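Local coordinates for protein malyl-CoA lyase/beta-methylmalyl-CoA lyase (Methylobacterium extorquens, PDB 5UGR) that belongs to the HpcH/HpaI aldolase/citrate lyase family of TIM-barrel enzymes and binds a magnesium ion, at residues A46-P49 and D50-E53; R76-G79 and L80-Y84. All blocks are in the same frame, centred on the assembly; numbering follows the deposited sequence.

Interaction 1: residues A46-P49 and D50-E53; sequences AVAP and DDKE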
loop_
_atom_site.group_PDB
_atom_site.type_symbol
_atom_site.label_atom_id
_atom_site.label_comp_id
_atom_site.label_asym_id
_atom_site.label_seq_id
_atom_site.Cartn_x
_atom_site.Cartn_y
_atom_site.Cartn_z
ATOM N N ALA A 46 -34.178 6.006 -10.853
ATOM C CA ALA A 46 -35.480 6.449 -11.362
ATOM C C ALA A 46 -36.576 5.444 -11.266
ATOM O O ALA A 46 -37.700 5.757 -11.639
ATOM C CB ALA A 46 -35.336 6.939 -12.817
ATOM N N VAL A 47 -36.290 4.233 -10.781
ATOM C CA VAL A 47 -37.296 3.176 -10.761
ATOM C C VAL A 47 -37.616 2.794 -9.320
ATOM O O VAL A 47 -36.727 2.421 -8.546
ATOM C CB VAL A 47 -36.838 1.946 -11.548
ATOM C CG1 VAL A 47 -37.899 0.852 -11.531
ATOM C CG2 VAL A 47 -36.455 2.266 -12.992
ATOM N N ALA A 48 -38.890 2.900 -8.955
ATOM C CA ALA A 48 -39.289 2.586 -7.576
ATOM C C ALA A 48 -39.048 1.110 -7.319
ATOM O O ALA A 48 -39.183 0.326 -8.229
ATOM C CB ALA A 48 -40.753 2.901 -7.345
ATOM N N PRO A 49 -38.765 0.732 -6.065
ATOM C CA PRO A 49 -38.587 -0.688 -5.732
ATOM C C PRO A 49 -39.671 -1.609 -6.284
ATOM O O PRO A 49 -39.340 -2.613 -6.893
ATOM C CB PRO A 49 -38.632 -0.674 -4.197
ATOM C CG PRO A 49 -37.862 0.629 -3.894
ATOM C CD PRO A 49 -38.446 1.591 -4.915
ATOM N N ASP A 50 -40.936 -1.266 -6.111
ATOM C CA ASP A 50 -41.983 -2.143 -6.569
ATOM C C ASP A 50 -42.065 -2.285 -8.069
ATOM O O ASP A 50 -42.726 -3.174 -8.539
ATOM C CB ASP A 50 -43.345 -1.629 -6.080
ATOM C CG ASP A 50 -43.564 -1.863 -4.617
ATOM O OD1 ASP A 50 -42.871 -2.678 -3.985
ATOM O OD2 ASP A 50 -44.475 -1.215 -4.081
ATOM N N ASP A 51 -41.372 -1.424 -8.819
ATOM C CA ASP A 51 -41.337 -1.474 -10.282
ATOM C C ASP A 51 -40.079 -2.087 -10.875
ATOM O O ASP A 51 -39.991 -2.237 -12.116
ATOM C CB ASP A 51 -41.491 -0.032 -10.856
ATOM C CG ASP A 51 -42.838 0.602 -10.572
ATOM O OD1 ASP A 51 -43.824 -0.129 -10.494
ATOM O OD2 ASP A 51 -42.952 1.854 -10.501
ATOM N N LYS A 52 -39.093 -2.443 -10.018
ATOM C CA LYS A 52 -37.792 -2.897 -10.520
ATOM C C LYS A 52 -37.844 -4.208 -11.287
ATOM O O LYS A 52 -37.181 -4.351 -12.333
ATOM C CB LYS A 52 -36.781 -2.897 -9.422
ATOM C CG LYS A 52 -36.328 -1.494 -8.988
ATOM C CD LYS A 52 -35.294 -1.556 -7.901
ATOM C CE LYS A 52 -34.925 -0.212 -7.304
ATOM N NZ LYS A 52 -34.431 0.771 -8.286
ATOM N N GLU A 53 -38.697 -5.140 -10.825
ATOM C CA GLU A 53 -38.758 -6.457 -11.479
ATOM C C GLU A 53 -39.330 -6.289 -12.898
ATOM O O GLU A 53 -38.823 -6.870 -13.879
ATOM C CB GLU A 53 -39.611 -7.411 -10.629
ATOM C CG GLU A 53 -39.828 -8.709 -11.354
ATOM C CD GLU A 53 -40.527 -9.767 -10.550
ATOM O OE1 GLU A 53 -40.232 -10.952 -10.776
ATOM O OE2 GLU A 53 -41.356 -9.425 -9.730
HETATM O O HOH W 1 -40.907 3.565 -10.914
HETATM O O HOH W 2 -39.868 -5.071 -8.135
#
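Lys-52 reaches back from the start of helix 52-65 to the loop before it, and its ammonium NZ gives a hydrogen bond to Val-47 O at 2.8 Å, tilted 24° from the carbonyl plane. The lysine chain is extended until a final bend at its last torsion (chi4 -57°), which turns NZ toward that carbonyl; CE and CD pass Pro-49 CA on the way. Two further bonds from NZ, to Leu-43 O and Asn-78 OD1, give this buried amine three acceptors. Val-47 sets CG1 opposite its own backbone N (chi1 -180°), and this methyl packs 3.8 Å from Asp-51 CB and equally close to Lys-52 CG, so one branch serves both neighbours. The turn itself is closed by backbone: Asp-51 N bonds Ala-48 O at 2.9 Å and Lys-52 N bonds Pro-49 O at 3.1 Å. Two waters add bridges: one joins Ala-48 N to Asp-51 OD2, which also lies 4.0 Å from Ala-48 CB, and a second links Pro-49 O to Glu-53 N. This is the beta-to-alpha loop of a TIM barrel, directly following the magnesium ligand Asp-45 and leading from strand 38-42 into helix 52-65; Tyr-84 from the next such loop packs on Pro-49 and Lys-52, and Ser-297 and Leu-302 of the second subunit touch Pro-49 and Lys-52 respectively.

Interaction 2: residues R76-G79 and L80-Y84; sequences RING and LDTHY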
loop_
_atom_site.group_PDB
_atom_site.type_symbol
_atom_site.label_atom_id
_atom_site.label_comp_id
_atom_site.label_asym_id
_atom_site.label_seq_id
_atom_site.Cartn_x
_atom_site.Cartn_y
_atom_site.Cartn_z
ATOM N N ARG A 76 -28.099 1.003 -16.309
ATOM C CA ARG A 76 -27.670 1.384 -14.955
ATOM C C ARG A 76 -28.302 0.343 -14.017
ATOM O O ARG A 76 -29.521 0.296 -13.823
ATOM C CB ARG A 76 -28.000 2.774 -14.540
ATOM C CG ARG A 76 -27.501 3.057 -13.103
ATOM C CD ARG A 76 -27.542 4.508 -12.689
ATOM N NE ARG A 76 -28.891 5.103 -12.698
ATOM C CZ ARG A 76 -29.145 6.379 -12.422
ATOM N NH1 ARG A 76 -28.141 7.186 -12.074
ATOM N NH2 ARG A 76 -30.359 6.921 -12.574
ATOM N N ILE A 77 -27.447 -0.583 -13.561
ATOM C CA ILE A 77 -27.852 -1.607 -12.621
ATOM C C ILE A 77 -28.103 -1.056 -11.239
ATOM O O ILE A 77 -27.713 0.053 -10.930
ATOM C CB ILE A 77 -26.870 -2.799 -12.563
ATOM C CG1 ILE A 77 -25.464 -2.347 -12.090
ATOM C CG2 ILE A 77 -26.747 -3.430 -13.937
ATOM C CD1 ILE A 77 -24.496 -3.477 -11.944
ATOM N N ASN A 78 -28.795 -1.854 -10.425
ATOM C CA ASN A 78 -29.002 -1.473 -9.041
ATOM C C ASN A 78 -27.701 -1.497 -8.241
ATOM O O ASN A 78 -26.677 -2.093 -8.662
ATOM C CB ASN A 78 -30.110 -2.334 -8.430
ATOM C CG ASN A 78 -31.465 -1.787 -8.791
ATOM O OD1 ASN A 78 -31.933 -0.769 -8.207
ATOM N ND2 ASN A 78 -32.084 -2.380 -9.817
ATOM N N GLY A 79 -27.757 -0.876 -7.083
ATOM C CA GLY A 79 -26.569 -0.789 -6.219
ATOM C C GLY A 79 -26.119 -2.142 -5.675
ATOM O O GLY A 79 -26.910 -3.081 -5.504
ATOM N N LEU A 80 -24.816 -2.274 -5.474
ATOM C CA LEU A 80 -24.235 -3.520 -4.967
ATOM C C LEU A 80 -24.740 -3.867 -3.574
ATOM O O LEU A 80 -24.607 -5.003 -3.127
ATOM C CB LEU A 80 -22.691 -3.482 -4.980
ATOM C CG LEU A 80 -22.029 -3.843 -6.339
ATOM C CD1 LEU A 80 -22.308 -2.749 -7.372
ATOM C CD2 LEU A 80 -20.517 -4.004 -6.152
ATOM N N ASP A 81 -25.221 -2.841 -2.883
ATOM C CA ASP A 81 -25.803 -2.957 -1.547
ATOM C C ASP A 81 -27.258 -3.404 -1.556
ATOM O O ASP A 81 -27.865 -3.472 -0.464
ATOM C CB ASP A 81 -25.699 -1.601 -0.787
ATOM C CG ASP A 81 -26.370 -0.447 -1.529
ATOM O OD1 ASP A 81 -26.303 -0.387 -2.792
ATOM O OD2 ASP A 81 -26.990 0.424 -0.886
ATOM N N THR A 82 -27.791 -3.699 -2.718
ATOM C CA THR A 82 -29.203 -4.035 -2.888
ATOM C C THR A 82 -29.391 -5.393 -3.556
ATOM O O THR A 82 -28.628 -5.800 -4.405
ATOM C CB THR A 82 -30.004 -2.934 -3.641
ATOM O OG1 THR A 82 -29.714 -2.925 -5.048
ATOM C CG2 THR A 82 -29.729 -1.587 -3.074
ATOM N N HIS A 83 -30.536 -6.016 -3.268
ATOM C CA HIS A 83 -30.725 -7.415 -3.723
ATOM C C HIS A 83 -31.069 -7.522 -5.211
ATOM O O HIS A 83 -30.945 -8.571 -5.802
ATOM C CB HIS A 83 -31.782 -8.153 -2.881
ATOM C CG HIS A 83 -33.182 -7.648 -3.035
ATOM N ND1 HIS A 83 -34.066 -8.159 -3.967
ATOM C CD2 HIS A 83 -33.855 -6.698 -2.365
ATOM C CE1 HIS A 83 -35.240 -7.557 -3.824
ATOM N NE2 HIS A 83 -35.137 -6.663 -2.870
ATOM N N TYR A 84 -31.503 -6.404 -5.821
ATOM C CA TYR A 84 -31.944 -6.403 -7.202
ATOM C C TYR A 84 -30.802 -6.663 -8.203
ATOM O O TYR A 84 -31.024 -7.142 -9.293
ATOM C CB TYR A 84 -32.553 -5.061 -7.573
ATOM C CG TYR A 84 -33.648 -4.623 -6.647
ATOM C CD1 TYR A 84 -34.951 -5.179 -6.754
ATOM C CD2 TYR A 84 -33.379 -3.704 -5.622
ATOM C CE1 TYR A 84 -35.929 -4.766 -5.853
ATOM C CE2 TYR A 84 -34.372 -3.316 -4.743
ATOM C CZ TYR A 84 -35.626 -3.844 -4.871
ATOM O OH TYR A 84 -36.561 -3.439 -3.934
HETATM O O HOH W 3 -30.460 -0.024 -6.082
#
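Asn-78 and Tyr-84 meet across a beta-to-alpha loop of the TIM barrel, which leaves strand 72-76, makes a type I beta turn from Gly-79 to Thr-82 and enters helix 85-95. The asparagine amide lies against the root of the tyrosine: ND2 is 3.5 Å from Tyr-84 CB, CG is 3.7 Å from the same carbon, and the amide and ring planes stand 42° apart. Tyr-84 CG lies beside its own backbone N (chi1 -54°), a torsion that carries the ring past the amide, leaving CB as the main point of touch. The amide's polar ends are held elsewhere, ND2 by Asp-88 OD2 and Leu-43 O, OD1 from the preceding loop, which together should fix its rotation. On one face of the phenol ring sits His-83 NE2, 3.5 Å above the plane and offset toward the rim. In the turn, Gly-79 O takes two bonds from Thr-82, one from the backbone N at 3.0 Å and one from the hydroxyl. Leu-80 packs on Ile-104 and Ile-116, while Asp-81 OD1 passes Gly-79 CA at 3.5 Å and forms a salt bridge with Lys-106. Thr-82 OG1 sits between its backbone N and carbonyl carbon (chi1 74°), within 2.8 Å of Gly-79 O; a water bonded to Asn-78 OD1 and Gly-79 N also donates to this hydroxyl oxygen, at 3.2 Å.

Overall arrangement
Interactions 1 and 2 occupy successive beta-to-alpha loops of the barrel, their centres about 11 Å apart, and they meet where the lysine of one loop and the amide and tyrosine of the other come together. Both are partly buried and both touch the second subunit; interaction 2 also meets a third. Residues 46-53 mix buried Val-47, Pro-49 and Lys-52 with exposed Asp-50 and Asp-51, and a lysine amine adds its bond to two backbone ones. Residues 76-84 have no fully exposed member in contact; the polar bonds across the turn come from a threonine hydroxyl and backbone N, while the amide packs on the tyrosine.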